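Local coordinates for protein glucose-1-phosphate uridylyltransferase (Sphingomonas elodea, PDB 2UX8) that probably catalyses the transfer of a uridylyl group from UTP to glucose 1-phosphate, giving UDP-glucose and diphosphate, at residues C[45-50]-C[139-144]; C[17-22]-C[63-68]; C[177-182]-C[209-214]. All blocks are in the same frame, centred on the assembly; numbering follows the deposited sequence.

Contact 1. Residues C[45-50]-C[139-144]; sequences RPLIQY and LPDDFM
Tyr50 and Phe143 meet in a T-shaped (edge-to-face) pair: the rim of the Phe143 ring drives into the phenol face, CE1 standing over the ring centre. The centroids lie 4.7 Å apart and the planes stand at 85°, with Phe143 CE1 3.4 Å from Tyr50 CG. Phe143 reaches across because its CG swings anti to the backbone N (chi1 -175°), carrying the ring out from its strand toward the helix. Leu47, nearly one helical turn back, also reaches the Phe143 ring. Leu47 CD2 comes 3.7 Å from Pro140 O and touches Phe143 CD1, while Leu47 CD1 turns toward the carboxylate of Asp141. The Pro140 ring rests against the first turn of the helix, with Leu47 CB 4.2 Å from Pro140 CB and Ile48 CG2 4.4 Å from Pro140 CG. No hydrogen bond crosses the contact. In this nucleotidyltransferase fold of the GT-A clan, the packing sets the start of helix 47-57, with Pro46 at the N-cap, against a type I turn from Leu139 to Asp142, closed by Asp142 N to Leu139 O at 3.0 Å. The turn leads into the short strand 142-145, whose Asp142 faces the sugar phosphate pocket. Further out, Arg45 CD lies over the other face of Tyr50, displaced from the ring centre, and the guanidinium is held by a salt bridge to Asp53. Ala273 and Val277 of helix 267-279 pack on Phe143. Asp141 OD2 is paired with Lys37, and Asp142 OD2 with Arg261, while Asp142 OD1 takes the backbone N-H of Gly214.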
loop_
_atom_site.group_PDB
_atom_site.type_symbol
_atom_site.label_atom_id
_atom_site.label_comp_id
_atom_site.label_asym_id
_atom_site.label_seq_id
_atom_site.Cartn_x
_atom_site.Cartn_y
_atom_site.Cartn_z
ATOM N N ARG C 45 0.029 -22.163 -1.624
ATOM C CA ARG C 45 0.035 -21.401 -0.388
ATOM C C ARG C 45 1.395 -20.748 -0.224
ATOM O O ARG C 45 2.417 -21.313 -0.611
ATOM C CB ARG C 45 -0.223 -22.277 0.847
ATOM C CG ARG C 45 -0.790 -23.640 0.574
ATOM C CD ARG C 45 -1.205 -24.312 1.862
ATOM N NE ARG C 45 -2.589 -24.022 2.203
ATOM C CZ ARG C 45 -3.008 -23.777 3.436
ATOM N NH1 ARG C 45 -2.144 -23.783 4.424
ATOM N NH2 ARG C 45 -4.282 -23.543 3.693
ATOM N N PRO C 46 1.425 -19.539 0.349
ATOM C CA PRO C 46 2.692 -18.839 0.558
ATOM C C PRO C 46 3.418 -19.406 1.770
ATOM O O PRO C 46 2.779 -19.893 2.704
ATOM C CB PRO C 46 2.250 -17.400 0.786
ATOM C CG PRO C 46 0.906 -17.561 1.449
ATOM C CD PRO C 46 0.279 -18.659 0.641
ATOM N N LEU C 47 4.746 -19.330 1.760
ATOM C CA LEU C 47 5.569 -19.814 2.865
ATOM C C LEU C 47 5.047 -19.482 4.269
ATOM O O LEU C 47 5.014 -20.364 5.121
ATOM C CB LEU C 47 6.996 -19.293 2.702
ATOM C CG LEU C 47 7.752 -19.886 1.511
ATOM C CD1 LEU C 47 8.995 -19.077 1.226
ATOM C CD2 LEU C 47 8.102 -21.333 1.813
ATOM N N ILE C 48 4.641 -18.237 4.535
ATOM C CA ILE C 48 4.129 -17.915 5.877
ATOM C C ILE C 48 2.862 -18.670 6.209
ATOM O O ILE C 48 2.621 -18.984 7.379
ATOM C CB ILE C 48 3.749 -16.444 6.072
ATOM C CG1 ILE C 48 3.813 -15.723 4.745
ATOM C CG2 ILE C 48 4.583 -15.815 7.174
ATOM C CD1 ILE C 48 2.637 -14.819 4.551
ATOM N N GLN C 49 2.032 -18.923 5.194
ATOM C CA GLN C 49 0.794 -19.651 5.423
ATOM C C GLN C 49 1.151 -21.000 6.048
ATOM O O GLN C 49 0.610 -21.361 7.099
ATOM C CB GLN C 49 0.031 -19.846 4.117
ATOM C CG GLN C 49 -1.327 -20.479 4.305
ATOM C CD GLN C 49 -2.203 -19.683 5.232
ATOM O OE1 GLN C 49 -2.645 -18.591 4.892
ATOM N NE2 GLN C 49 -2.458 -20.221 6.422
ATOM N N TYR C 50 2.082 -21.726 5.432
ATOM C CA TYR C 50 2.495 -23.018 5.971
ATOM C C TYR C 50 2.969 -22.872 7.402
ATOM O O TYR C 50 2.610 -23.665 8.277
ATOM C CB TYR C 50 3.624 -23.626 5.153
ATOM C CG TYR C 50 3.166 -24.226 3.854
ATOM C CD1 TYR C 50 3.260 -23.503 2.665
ATOM C CD2 TYR C 50 2.612 -25.512 3.809
ATOM C CE1 TYR C 50 2.819 -24.035 1.464
ATOM C CE2 TYR C 50 2.166 -26.055 2.605
ATOM C CZ TYR C 50 2.275 -25.301 1.435
ATOM O OH TYR C 50 1.847 -25.790 0.225
ATOM N N LEU C 139 10.985 -19.527 11.163
ATOM C CA LEU C 139 11.542 -18.886 9.997
ATOM C C LEU C 139 10.906 -19.598 8.805
ATOM O O LEU C 139 11.276 -20.724 8.475
ATOM C CB LEU C 139 13.063 -19.063 9.990
ATOM C CG LEU C 139 13.829 -18.928 11.316
ATOM C CD1 LEU C 139 15.337 -18.938 11.027
ATOM C CD2 LEU C 139 13.446 -17.660 12.038
ATOM N N PRO C 140 9.932 -18.954 8.150
ATOM C CA PRO C 140 9.240 -19.538 6.994
ATOM C C PRO C 140 10.081 -20.086 5.834
ATOM O O PRO C 140 9.622 -20.972 5.118
ATOM C CB PRO C 140 8.263 -18.435 6.572
ATOM C CG PRO C 140 8.807 -17.185 7.220
ATOM C CD PRO C 140 9.338 -17.660 8.524
ATOM N N ASP C 141 11.297 -19.586 5.640
ATOM C CA ASP C 141 12.150 -20.103 4.567
ATOM C C ASP C 141 12.445 -21.585 4.779
ATOM O O ASP C 141 12.737 -22.310 3.829
ATOM C CB ASP C 141 13.473 -19.349 4.496
ATOM C CG ASP C 141 13.445 -18.212 3.493
ATOM O OD1 ASP C 141 12.367 -17.927 2.932
ATOM O OD2 ASP C 141 14.509 -17.599 3.269
ATOM N N ASP C 142 12.394 -22.027 6.031
ATOM C CA ASP C 142 12.618 -23.430 6.339
ATOM C C ASP C 142 11.267 -24.140 6.247
ATOM O O ASP C 142 10.483 -24.179 7.202
ATOM C CB ASP C 142 13.244 -23.583 7.731
ATOM C CG ASP C 142 14.757 -23.436 7.698
ATOM O OD1 ASP C 142 15.365 -23.101 8.734
ATOM O OD2 ASP C 142 15.344 -23.666 6.623
ATOM N N PHE C 143 11.001 -24.665 5.055
ATOM C CA PHE C 143 9.766 -25.367 4.765
ATOM C C PHE C 143 9.874 -26.762 5.394
ATOM O O PHE C 143 10.698 -27.590 4.987
ATOM C CB PHE C 143 9.587 -25.438 3.244
ATOM C CG PHE C 143 8.292 -26.037 2.814
ATOM C CD1 PHE C 143 7.103 -25.346 2.975
ATOM C CD2 PHE C 143 8.249 -27.339 2.318
ATOM C CE1 PHE C 143 5.885 -25.949 2.657
ATOM C CE2 PHE C 143 7.038 -27.945 2.000
ATOM C CZ PHE C 143 5.856 -27.250 2.171
ATOM N N MET C 144 9.058 -27.004 6.413
ATOM C CA MET C 144 9.074 -28.276 7.118
ATOM C C MET C 144 7.918 -29.165 6.673
ATOM O O MET C 144 6.768 -28.967 7.066
ATOM C CB MET C 144 9.012 -28.038 8.631
ATOM C CG MET C 144 10.075 -27.078 9.136
ATOM S SD MET C 144 11.757 -27.631 8.772
ATOM C CE MET C 144 12.175 -28.430 10.332
#

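Contact 2. Residues C[17-22]-C[63-68]; sequences AVFPVA and MIFVTG
Ile64 offers both its backbone polar atoms to strand 16-21. Ile64 N gives its hydrogen to Ala17 O at 2.9 Å, and Ile64 O takes Phe19 N at 3.0 Å. That oxygen also receives a CA-H...O contact from Val18. Two residues on, Val66 repeats the exchange: Val66 N reaches Phe19 O at 3.2 Å, and Val66 O accepts Val21 N at 3.1 Å. Phe19 is thus satisfied at both ends, its N by Ile64 O and its O by Val66 N, the bonding pattern of parallel strands. The backbone of Val18 bonds instead to Ala136 and Leu138 of strand 135-138, and that of Met63 to Asn107 and Ala109, so the pair sits inside the sheet. With helix 47-57 between them in sequence, the strands form a beta-alpha-beta crossover of the Rossmann-like sheet. On the helix side, Phe19 holds CG anti to its carbonyl carbon (chi1 -55°), which places the ring beside Phe65 and Met63. Phe65 CE1 comes over one face, away from the middle of the ring and 3.7 Å from Phe19 CD1. The Met63 sulfur approaches the edge of the same ring, a Met-aromatic contact with Met63 SD 4.8 Å from the Phe19 centroid; the bent thioether chain brings CE close to Phe19 CZ. Val52 of the helix packs on both Phe19 and Met63. The other sheet face carries Val18, Ile64 and Val66, where Val18 CG1 and Val66 CG1 meet at 3.7 Å.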
loop_
_atom_site.group_PDB
_atom_site.type_symbol
_atom_site.label_atom_id
_atom_site.label_comp_id
_atom_site.label_asym_id
_atom_site.label_seq_id
_atom_site.Cartn_x
_atom_site.Cartn_y
_atom_site.Cartn_z
ATOM N N ALA C 17 3.827 -17.111 19.106
ATOM C CA ALA C 17 4.860 -17.408 18.129
ATOM C C ALA C 17 5.290 -16.123 17.426
ATOM O O ALA C 17 4.465 -15.252 17.121
ATOM C CB ALA C 17 4.343 -18.406 17.114
ATOM N N VAL C 18 6.590 -16.006 17.173
ATOM C CA VAL C 18 7.138 -14.834 16.506
ATOM C C VAL C 18 7.645 -15.222 15.134
ATOM O O VAL C 18 8.403 -16.177 14.997
ATOM C CB VAL C 18 8.291 -14.227 17.313
ATOM C CG1 VAL C 18 8.935 -13.088 16.537
ATOM C CG2 VAL C 18 7.769 -13.733 18.639
ATOM N N PHE C 19 7.226 -14.476 14.115
ATOM C CA PHE C 19 7.632 -14.766 12.740
ATOM C C PHE C 19 8.462 -13.649 12.145
ATOM O O PHE C 19 7.936 -12.587 11.836
ATOM C CB PHE C 19 6.411 -14.967 11.847
ATOM C CG PHE C 19 5.459 -16.026 12.329
ATOM C CD1 PHE C 19 4.658 -15.814 13.447
ATOM C CD2 PHE C 19 5.343 -17.226 11.648
ATOM C CE1 PHE C 19 3.752 -16.784 13.867
ATOM C CE2 PHE C 19 4.441 -18.204 12.061
ATOM C CZ PHE C 19 3.644 -17.984 13.169
ATOM N N PRO C 20 9.775 -13.866 11.982
ATOM C CA PRO C 20 10.632 -12.818 11.403
ATOM C C PRO C 20 10.339 -12.760 9.910
ATOM O O PRO C 20 10.728 -13.653 9.175
ATOM C CB PRO C 20 12.056 -13.326 11.683
ATOM C CG PRO C 20 11.884 -14.268 12.856
ATOM C CD PRO C 20 10.584 -14.978 12.508
ATOM N N VAL C 21 9.645 -11.723 9.463
ATOM C CA VAL C 21 9.303 -11.593 8.050
ATOM C C VAL C 21 9.713 -10.240 7.474
ATOM O O VAL C 21 8.957 -9.631 6.730
ATOM C CB VAL C 21 7.770 -11.760 7.828
ATOM C CG1 VAL C 21 7.348 -13.195 8.104
ATOM C CG2 VAL C 21 7.003 -10.797 8.727
ATOM N N ALA C 22 10.905 -9.764 7.802
ATOM C CA ALA C 22 11.329 -8.467 7.303
ATOM C C ALA C 22 12.562 -8.518 6.412
ATOM O O ALA C 22 13.248 -7.515 6.240
ATOM C CB ALA C 22 11.568 -7.532 8.467
ATOM N N MET C 63 -0.111 -14.997 16.850
ATOM C CA MET C 63 0.978 -14.855 15.891
ATOM C C MET C 63 1.444 -13.408 15.916
ATOM O O MET C 63 0.628 -12.487 15.825
ATOM C CB MET C 63 0.498 -15.163 14.481
ATOM C CG MET C 63 -0.397 -16.345 14.404
ATOM S SD MET C 63 0.432 -17.776 15.059
ATOM C CE MET C 63 0.277 -18.829 13.733
ATOM N N ILE C 64 2.741 -13.187 16.065
ATOM C CA ILE C 64 3.222 -11.820 16.045
ATOM C C ILE C 64 4.283 -11.721 14.962
ATOM O O ILE C 64 5.343 -12.332 15.035
ATOM C CB ILE C 64 3.697 -11.332 17.465
ATOM C CG1 ILE C 64 5.154 -10.912 17.438
ATOM C CG2 ILE C 64 3.427 -12.386 18.523
ATOM C CD1 ILE C 64 5.332 -9.430 17.273
ATOM N N PHE C 65 3.926 -10.988 13.911
ATOM C CA PHE C 65 4.786 -10.766 12.746
ATOM C C PHE C 65 5.649 -9.533 12.931
ATOM O O PHE C 65 5.133 -8.458 13.224
ATOM C CB PHE C 65 3.957 -10.518 11.472
ATOM C CG PHE C 65 3.258 -11.728 10.921
ATOM C CD1 PHE C 65 3.073 -12.875 11.685
ATOM C CD2 PHE C 65 2.731 -11.696 9.633
ATOM C CE1 PHE C 65 2.372 -13.965 11.173
ATOM C CE2 PHE C 65 2.023 -12.793 9.120
ATOM C CZ PHE C 65 1.848 -13.920 9.895
ATOM N N VAL C 66 6.957 -9.681 12.767
ATOM C CA VAL C 66 7.838 -8.524 12.843
ATOM C C VAL C 66 8.231 -8.298 11.378
ATOM O O VAL C 66 9.050 -9.027 10.817
ATOM C CB VAL C 66 9.047 -8.782 13.805
ATOM C CG1 VAL C 66 9.129 -10.218 14.140
ATOM C CG2 VAL C 66 10.340 -8.276 13.208
ATOM N N THR C 67 7.584 -7.302 10.767
ATOM C CA THR C 67 7.755 -6.970 9.350
ATOM C C THR C 67 8.694 -5.864 8.931
ATOM O O THR C 67 9.299 -5.162 9.739
ATOM C CB THR C 67 6.421 -6.607 8.699
ATOM O OG1 THR C 67 5.601 -5.938 9.660
ATOM C CG2 THR C 67 5.721 -7.831 8.171
ATOM N N GLY C 68 8.767 -5.719 7.614
ATOM C CA GLY C 68 9.593 -4.710 6.993
ATOM C C GLY C 68 8.744 -3.683 6.273
ATOM O O GLY C 68 7.530 -3.573 6.492
#

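Contact 3. Residues C[177-182]-C[209-214]; sequences HRYGII and NLSVIG. With G1P (1-O-phosphono-alpha-D-glucopyranose), chain K.
With CG anti to its carbonyl carbon (chi1 -49°), Tyr179 lays its ring beside Ser211, whose OG sits over one face near the ring's margin; that hydroxyl is hydrogen-bonded to the backbone oxygen of Glu169. A similar torsion at Ile182 sends CG1 and CD1 across Leu210 and Val212, at about a right angle to both side chains. The motif is a single beta bridge, Ile181 to Ser211, where two chain paths run 113° apart end to end at the sugar pocket of this GT-A-type fold. Two hydrogen bonds fasten it: Ile182 N to Leu210 O at 3.0 Å, and the more bent Val212 N to Gly180 O at 2.9 Å. Ile182 CB packs 3.7 Å from Leu210 CG, and Ile182 CG1 lies 4.1 Å from Val212 CG2. Cutting Ile182 back to an alanine is likely to leave Val212 CG2 without this apolar neighbour and open a gap beside Leu210, letting both side chains shift. The backbone here lines the glucose 1-phosphate pocket. Gly180 has no CB to crowd the sugar's O3, and the chain turns a corner at Gly214, close to the sugar's C6. The sugar's O4 is gripped from both segments: it accepts from Gly180 N at 3.0 Å, with a nearly straight 168° at the hydrogen, and donates to Val212 O at 2.6 Å.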
loop_
_atom_site.group_PDB
_atom_site.type_symbol
_atom_site.label_atom_id
_atom_site.label_comp_id
_atom_site.label_asym_id
_atom_site.label_seq_id
_atom_site.Cartn_x
_atom_site.Cartn_y
_atom_site.Cartn_z
ATOM N N HIS C 177 29.611 -24.119 8.281
ATOM C CA HIS C 177 29.913 -22.706 8.482
ATOM C C HIS C 177 28.727 -21.784 8.190
ATOM O O HIS C 177 28.832 -20.568 8.355
ATOM C CB HIS C 177 31.094 -22.305 7.597
ATOM C CG HIS C 177 30.769 -22.294 6.136
ATOM N ND1 HIS C 177 30.383 -21.149 5.470
ATOM C CD2 HIS C 177 30.703 -23.299 5.229
ATOM C CE1 HIS C 177 30.093 -21.449 4.216
ATOM N NE2 HIS C 177 30.277 -22.747 4.044
ATOM N N ARG C 178 27.603 -22.357 7.765
ATOM C CA ARG C 178 26.422 -21.562 7.432
ATOM C C ARG C 178 25.350 -21.577 8.512
ATOM O O ARG C 178 24.378 -20.824 8.438
ATOM C CB ARG C 178 25.776 -22.073 6.146
ATOM C CG ARG C 178 26.728 -22.450 5.036
ATOM C CD ARG C 178 25.957 -23.117 3.904
ATOM N NE ARG C 178 25.089 -22.168 3.217
ATOM C CZ ARG C 178 24.005 -22.503 2.530
ATOM N NH1 ARG C 178 23.646 -23.774 2.441
ATOM N NH2 ARG C 178 23.284 -21.565 1.931
ATOM N N TYR C 179 25.507 -22.437 9.508
ATOM C CA TYR C 179 24.499 -22.530 10.551
ATOM C C TYR C 179 25.088 -22.352 11.929
ATOM O O TYR C 179 26.299 -22.216 12.093
ATOM C CB TYR C 179 23.818 -23.901 10.525
ATOM C CG TYR C 179 23.315 -24.392 9.178
ATOM C CD1 TYR C 179 24.199 -24.765 8.164
ATOM C CD2 TYR C 179 21.948 -24.544 8.943
ATOM C CE1 TYR C 179 23.730 -25.284 6.957
ATOM C CE2 TYR C 179 21.473 -25.059 7.742
ATOM C CZ TYR C 179 22.367 -25.429 6.756
ATOM O OH TYR C 179 21.895 -25.958 5.577
ATOM N N GLY C 180 24.210 -22.351 12.923
ATOM C CA GLY C 180 24.659 -22.263 14.294
ATOM C C GLY C 180 24.886 -23.726 14.598
ATOM O O GLY C 180 24.049 -24.560 14.238
ATOM N N ILE C 181 26.002 -24.065 15.232
ATOM C CA ILE C 181 26.269 -25.467 15.510
ATOM C C ILE C 181 26.121 -25.850 16.970
ATOM O O ILE C 181 26.497 -25.098 17.866
ATOM C CB ILE C 181 27.663 -25.855 14.993
ATOM C CG1 ILE C 181 27.672 -25.761 13.466
ATOM C CG2 ILE C 181 28.020 -27.266 15.430
ATOM C CD1 ILE C 181 26.657 -26.680 12.787
ATOM N N ILE C 182 25.567 -27.034 17.195
ATOM C CA ILE C 182 25.340 -27.539 18.538
ATOM C C ILE C 182 26.425 -28.496 19.012
ATOM O O ILE C 182 26.958 -29.287 18.236
ATOM C CB ILE C 182 24.006 -28.297 18.607
ATOM C CG1 ILE C 182 22.858 -27.373 18.196
ATOM C CG2 ILE C 182 23.803 -28.866 20.002
ATOM C CD1 ILE C 182 21.525 -28.082 18.022
ATOM N N ASN C 209 28.229 -31.673 13.794
ATOM C CA ASN C 209 27.486 -31.492 12.561
ATOM C C ASN C 209 26.023 -31.089 12.729
ATOM O O ASN C 209 25.411 -30.611 11.773
ATOM C CB ASN C 209 27.552 -32.769 11.715
ATOM C CG ASN C 209 28.892 -32.955 11.033
ATOM O OD1 ASN C 209 29.887 -33.318 11.664
ATOM N ND2 ASN C 209 28.925 -32.697 9.732
ATOM N N LEU C 210 25.444 -31.270 13.917
ATOM C CA LEU C 210 24.038 -30.903 14.059
ATOM C C LEU C 210 23.848 -29.401 14.237
ATOM O O LEU C 210 24.244 -28.800 15.237
ATOM C CB LEU C 210 23.344 -31.693 15.179
ATOM C CG LEU C 210 23.478 -31.336 16.648
ATOM C CD1 LEU C 210 22.399 -32.070 17.422
ATOM C CD2 LEU C 210 24.860 -31.698 17.155
ATOM N N SER C 211 23.237 -28.811 13.215
ATOM C CA SER C 211 22.979 -27.386 13.152
ATOM C C SER C 211 21.608 -27.002 13.690
ATOM O O SER C 211 20.765 -27.857 13.961
ATOM C CB SER C 211 23.101 -26.928 11.704
ATOM O OG SER C 211 22.295 -27.741 10.865
ATOM N N VAL C 212 21.400 -25.699 13.833
ATOM C CA VAL C 212 20.142 -25.162 14.326
ATOM C C VAL C 212 19.253 -24.850 13.125
ATOM O O VAL C 212 19.710 -24.252 12.159
ATOM C CB VAL C 212 20.378 -23.864 15.138
ATOM C CG1 VAL C 212 19.074 -23.366 15.736
ATOM C CG2 VAL C 212 21.390 -24.120 16.241
ATOM N N ILE C 213 17.998 -25.279 13.174
ATOM C CA ILE C 213 17.068 -25.015 12.085
ATOM C C ILE C 213 16.061 -23.979 12.575
ATOM O O ILE C 213 15.840 -23.853 13.772
ATOM C CB ILE C 213 16.345 -26.309 11.632
ATOM C CG1 ILE C 213 17.374 -27.318 11.110
ATOM C CG2 ILE C 213 15.319 -25.993 10.551
ATOM C CD1 ILE C 213 18.315 -26.766 10.071
ATOM N N GLY C 214 15.458 -23.244 11.648
ATOM C CA GLY C 214 14.514 -22.191 11.994
ATOM C C GLY C 214 13.223 -22.483 12.738
ATOM O O GLY C 214 12.154 -22.000 12.358
HETATM C C1 G1P K . 19.769 -18.336 11.669
HETATM C C2 G1P K . 20.493 -18.684 12.985
HETATM C C3 G1P K . 21.405 -19.898 12.736
HETATM C C4 G1P K . 20.523 -21.065 12.304
HETATM C C5 G1P K . 19.791 -20.660 11.004
HETATM C C6 G1P K . 18.880 -21.815 10.560
HETATM O O1 G1P K . 20.751 -17.961 10.677
HETATM O O2 G1P K . 21.276 -17.564 13.394
HETATM O O3 G1P K . 22.081 -20.240 13.939
HETATM O O4 G1P K . 21.345 -22.208 12.067
HETATM O O5 G1P K . 18.967 -19.483 11.239
HETATM O O6 G1P K . 18.181 -21.468 9.362
HETATM P P G1P K . 20.020 -17.402 9.339
HETATM O O1P G1P K . 19.141 -16.251 9.662
HETATM O O2P G1P K . 21.138 -16.964 8.279
HETATM O O3P G1P K . 19.132 -18.568 8.667
#

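Along the chain the segments of contacts 1 and 2 alternate (17-22, 45-50, 63-68, 139-144), and contact 3 follows both. Contacts 1 and 2 have centres about 12 Å apart and touch: Ile48 of helix 47-57 packs on Val21 and Phe65, while Leu139 meets Pro20 of strand 16-21. Contacts 1 and 3, with centres about 19 Å apart, are joined by the backbone of Leu139 and Gly214 and by Asp142, which lines the pocket. Contacts 2 and 3, centres about 22 Å apart, do not touch, though strands of both belong to the large mixed sheet. Contact 1 therefore bridges the Rossmann-like strands to the sugar-binding side of one nucleotidyltransferase domain.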